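AceL NrdHF-1-1 Intein (Metagenome, PDB 6ZGQ) is a naturally split class 3 intein, here in a linked, splice-inactive form, of the kind that excises itself from a precursor and joins the flanking exteins. Local coordinates at residues 36-41 with 137-142. Residues are numbered along the deposited sequence; the frame is centred on the assembly and turned at random.
Sequences DMNTKD and PGKSFV
M37 reaches across from the 36-41 turn and lies against the G138-K139 corner that leads into strand 140-144. Its backbone N gives a weak hydrogen bond to G138 O (3.4 Å). The side chain sets out beside that same carbonyl, first with CB and then, closer, with M37 CG, 3.7 Å from G138 O; CG also passes S140 OG. With CG anti to the carbonyl carbon (chi1 -72°), the side chain runs on to place M37 SD 3.8 Å from K139 CB. The two side chains cross at about a right angle; K139, bent at chi3 and chi4, curls toward the 36-41 loop, so that K139 CE, too, lies 3.9 Å from M37 SD. M37 CE turns off at chi3 (75°), and the side chain packs on R75 and I77. Beyond the sulfur, K139 NZ ends near N38 ND2 without a hydrogen bond. The D36 carboxylate braces the loop from within, alongside the backbone bonds of D36 N to D41 O and K40 N to D36 O: D36 OD1 accepts from T39 N at 2.7 Å through its anti lone pair, an Asx motif, with weaker bonds from N38 N and T39 OG1. Replacing D36 by alanine removes OD1, and the loop, missing the Asx bond, is likely to hold M37 N less firmly against G138 O. S140 OG is hydrogen-bonded to F35 O, and G138 N to Q34 OE1, tying the corner to strand 32-35. The 36-41 turn thus joins strands 32-35 and 42-45 while resting on the entry to strand 140-144, with strand 75-80 packed against M37 and strand 150-154 pairing alongside 140-144 in the all-beta intein fold.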
ATOM      1  N   ASP A  36     -11.218   3.309   3.984  1.00 14.17           N
ATOM      2  CA  ASP A  36     -12.384   3.169   3.097  1.00 15.91           C
ATOM      3  C   ASP A  36     -12.276   4.233   1.997  1.00 16.50           C
ATOM      4  O   ASP A  36     -12.226   5.427   2.308  1.00 18.68           O
ATOM      5  CB  ASP A  36     -13.691   3.294   3.883  1.00 17.73           C
ATOM      6  CG  ASP A  36     -14.903   3.049   3.018  1.00 22.03           C
ATOM      7  OD1 ASP A  36     -15.282   3.973   2.271  1.00 25.05           O
ATOM      8  OD2 ASP A  36     -15.444   1.926   3.064  1.00 23.16           O
ATOM      9  N   MET A  37     -12.197   3.790   0.735  1.00 15.90           N
ATOM     10  CA  MET A  37     -11.976   4.679  -0.418  1.00 16.25           C
ATOM     11  C   MET A  37     -13.170   5.609  -0.652  1.00 19.02           C
ATOM     12  O   MET A  37     -12.981   6.720  -1.157  1.00 20.70           O
ATOM     13  CB  MET A  37     -11.699   3.870  -1.690  1.00 15.13           C
ATOM     14  CG  MET A  37     -10.335   3.206  -1.716  1.00 14.59           C
ATOM     15  SD  MET A  37     -10.167   2.147  -3.160  1.00 17.20           S
ATOM     16  CE  MET A  37      -9.926   3.369  -4.448  1.00 17.67           C
ATOM     17  N   ASN A  38     -14.377   5.152  -0.289  1.00 20.79           N
ATOM     18  CA  ASN A  38     -15.624   5.914  -0.487  1.00 23.07           C
ATOM     19  C   ASN A  38     -15.823   6.987   0.598  1.00 23.40           C
ATOM     20  O   ASN A  38     -16.289   8.088   0.275  1.00 22.47           O
ATOM     21  CB  ASN A  38     -16.850   4.982  -0.545  1.00 26.98           C
ATOM     22  CG  ASN A  38     -16.796   4.007  -1.711  1.00 28.97           C
ATOM     23  OD1 ASN A  38     -16.286   4.329  -2.784  1.00 33.46           O
ATOM     24  ND2 ASN A  38     -17.335   2.810  -1.507  1.00 32.09           N
ATOM     25  N   THR A  39     -15.456   6.668   1.850  1.00 24.11           N
ATOM     26  CA  THR A  39     -15.740   7.520   3.023  1.00 25.25           C
ATOM     27  C   THR A  39     -14.493   8.237   3.577  1.00 26.42           C
ATOM     28  O   THR A  39     -14.649   9.220   4.302  1.00 26.60           O
ATOM     29  CB  THR A  39     -16.398   6.705   4.164  1.00 26.40           C
ATOM     30  OG1 THR A  39     -15.452   5.777   4.698  1.00 25.73           O
ATOM     31  CG2 THR A  39     -17.637   5.945   3.682  1.00 27.39           C
ATOM     32  N   LYS A  40     -13.289   7.750   3.231  1.00 22.44           N
ATOM     33  CA  LYS A  40     -11.987   8.261   3.731  1.00 23.66           C
ATOM     34  C   LYS A  40     -11.811   8.025   5.234  1.00 20.93           C
ATOM     35  O   LYS A  40     -10.970   8.686   5.854  1.00 22.17           O
ATOM     36  CB  LYS A  40     -11.797   9.761   3.443  1.00 23.69           C
ATOM     37  CG  LYS A  40     -11.623  10.141   1.980  1.00 22.79           C
ATOM     38  CD  LYS A  40     -11.525  11.654   1.835  1.00 28.41           C
ATOM     39  CE  LYS A  40     -11.048  12.081   0.457  1.00 31.07           C
ATOM     40  NZ  LYS A  40     -10.931  13.561   0.372  1.00 32.33           N
ATOM     41  N   ASP A  41     -12.594   7.096   5.799  1.00 18.87           N
ATOM     42  CA  ASP A  41     -12.528   6.728   7.228  1.00 18.27           C
ATOM     43  C   ASP A  41     -11.567   5.548   7.421  1.00 15.18           C
ATOM     44  O   ASP A  41     -11.517   4.662   6.560  1.00 15.27           O
ATOM     45  CB  ASP A  41     -13.905   6.320   7.762  1.00 20.03           C
ATOM     46  CG  ASP A  41     -14.878   7.485   7.857  1.00 24.98           C
ATOM     47  OD1 ASP A  41     -14.429   8.645   7.923  1.00 27.50           O
ATOM     48  OD2 ASP A  41     -16.093   7.223   7.853  1.00 28.38           O
ATOM     49  N   PRO A 137     -12.619  -5.013   3.099  1.00 12.60           N
ATOM     50  CA  PRO A 137     -13.828  -4.339   2.597  1.00 12.75           C
ATOM     51  C   PRO A 137     -13.628  -2.915   2.039  1.00 12.90           C
ATOM     52  O   PRO A 137     -14.247  -2.564   1.037  1.00 13.82           O
ATOM     53  CB  PRO A 137     -14.722  -4.288   3.836  1.00 13.25           C
ATOM     54  CG  PRO A 137     -14.338  -5.504   4.613  1.00 13.20           C
ATOM     55  CD  PRO A 137     -12.851  -5.646   4.413  1.00 12.33           C
ATOM     56  N   GLY A 138     -12.780  -2.118   2.690  1.00 12.47           N
ATOM     57  CA  GLY A 138     -12.516  -0.726   2.296  1.00 12.27           C
ATOM     58  C   GLY A 138     -11.667  -0.612   1.035  1.00 12.64           C
ATOM     59  O   GLY A 138     -11.542   0.490   0.492  1.00 14.41           O
ATOM     60  N   LYS A 139     -11.073  -1.738   0.610  1.00 12.57           N
ATOM     61  CA  LYS A 139     -10.312  -1.893  -0.652  1.00 11.83           C
ATOM     62  C   LYS A 139      -8.916  -1.266  -0.584  1.00 10.15           C
ATOM     63  O   LYS A 139      -8.234  -1.200  -1.613  1.00  9.40           O
ATOM     64  CB  LYS A 139     -11.078  -1.324  -1.860  1.00 13.76           C
ATOM     65  CG  LYS A 139     -12.457  -1.929  -2.115  1.00 16.38           C
ATOM     66  CD  LYS A 139     -13.099  -1.402  -3.399  1.00 20.14           C
ATOM     67  CE  LYS A 139     -13.457   0.081  -3.354  1.00 23.99           C
ATOM     68  NZ  LYS A 139     -14.595   0.401  -2.446  1.00 27.86           N
ATOM     69  N   SER A 140      -8.499  -0.818   0.607  1.00  9.93           N
ATOM     70  CA  SER A 140      -7.139  -0.290   0.846  1.00 10.14           C
ATOM     71  C   SER A 140      -6.806  -0.388   2.337  1.00  9.94           C
ATOM     72  O   SER A 140      -7.730  -0.395   3.162  1.00 10.45           O
ATOM     73  CB  SER A 140      -7.014   1.149   0.347  1.00  9.77           C
ATOM     74  OG  SER A 140      -7.547   2.074   1.281  1.00 10.33           O
ATOM     75  N   PHE A 141      -5.511  -0.481   2.664  1.00  9.93           N
ATOM     76  CA  PHE A 141      -5.032  -0.628   4.057  1.00  9.67           C
ATOM     77  C   PHE A 141      -3.683   0.080   4.238  1.00  8.69           C
ATOM     78  O   PHE A 141      -3.081   0.513   3.252  1.00  8.36           O
ATOM     79  CB  PHE A 141      -4.981  -2.111   4.475  1.00 10.38           C
ATOM     80  CG  PHE A 141      -4.111  -2.976   3.597  1.00 10.98           C
ATOM     81  CD1 PHE A 141      -2.751  -3.069   3.828  1.00 12.22           C
ATOM     82  CD2 PHE A 141      -4.656  -3.690   2.541  1.00 12.84           C
ATOM     83  CE1 PHE A 141      -1.946  -3.857   3.022  1.00 10.37           C
ATOM     84  CE2 PHE A 141      -3.857  -4.478   1.734  1.00 11.14           C
ATOM     85  CZ  PHE A 141      -2.500  -4.555   1.970  1.00 11.28           C
ATOM     86  N   VAL A 142      -3.249   0.221   5.495  1.00  7.55           N
ATOM     87  CA  VAL A 142      -2.060   1.008   5.868  1.00  7.15           C
ATOM     88  C   VAL A 142      -0.858   0.064   6.006  1.00  7.44           C
ATOM     89  O   VAL A 142      -0.957  -0.971   6.680  1.00  7.57           O
ATOM     90  CB  VAL A 142      -2.310   1.829   7.170  1.00  6.01           C
ATOM     91  CG1 VAL A 142      -1.089   2.645   7.585  1.00  6.02           C
ATOM     92  CG2 VAL A 142      -3.496   2.766   6.990  1.00  5.28           C
TER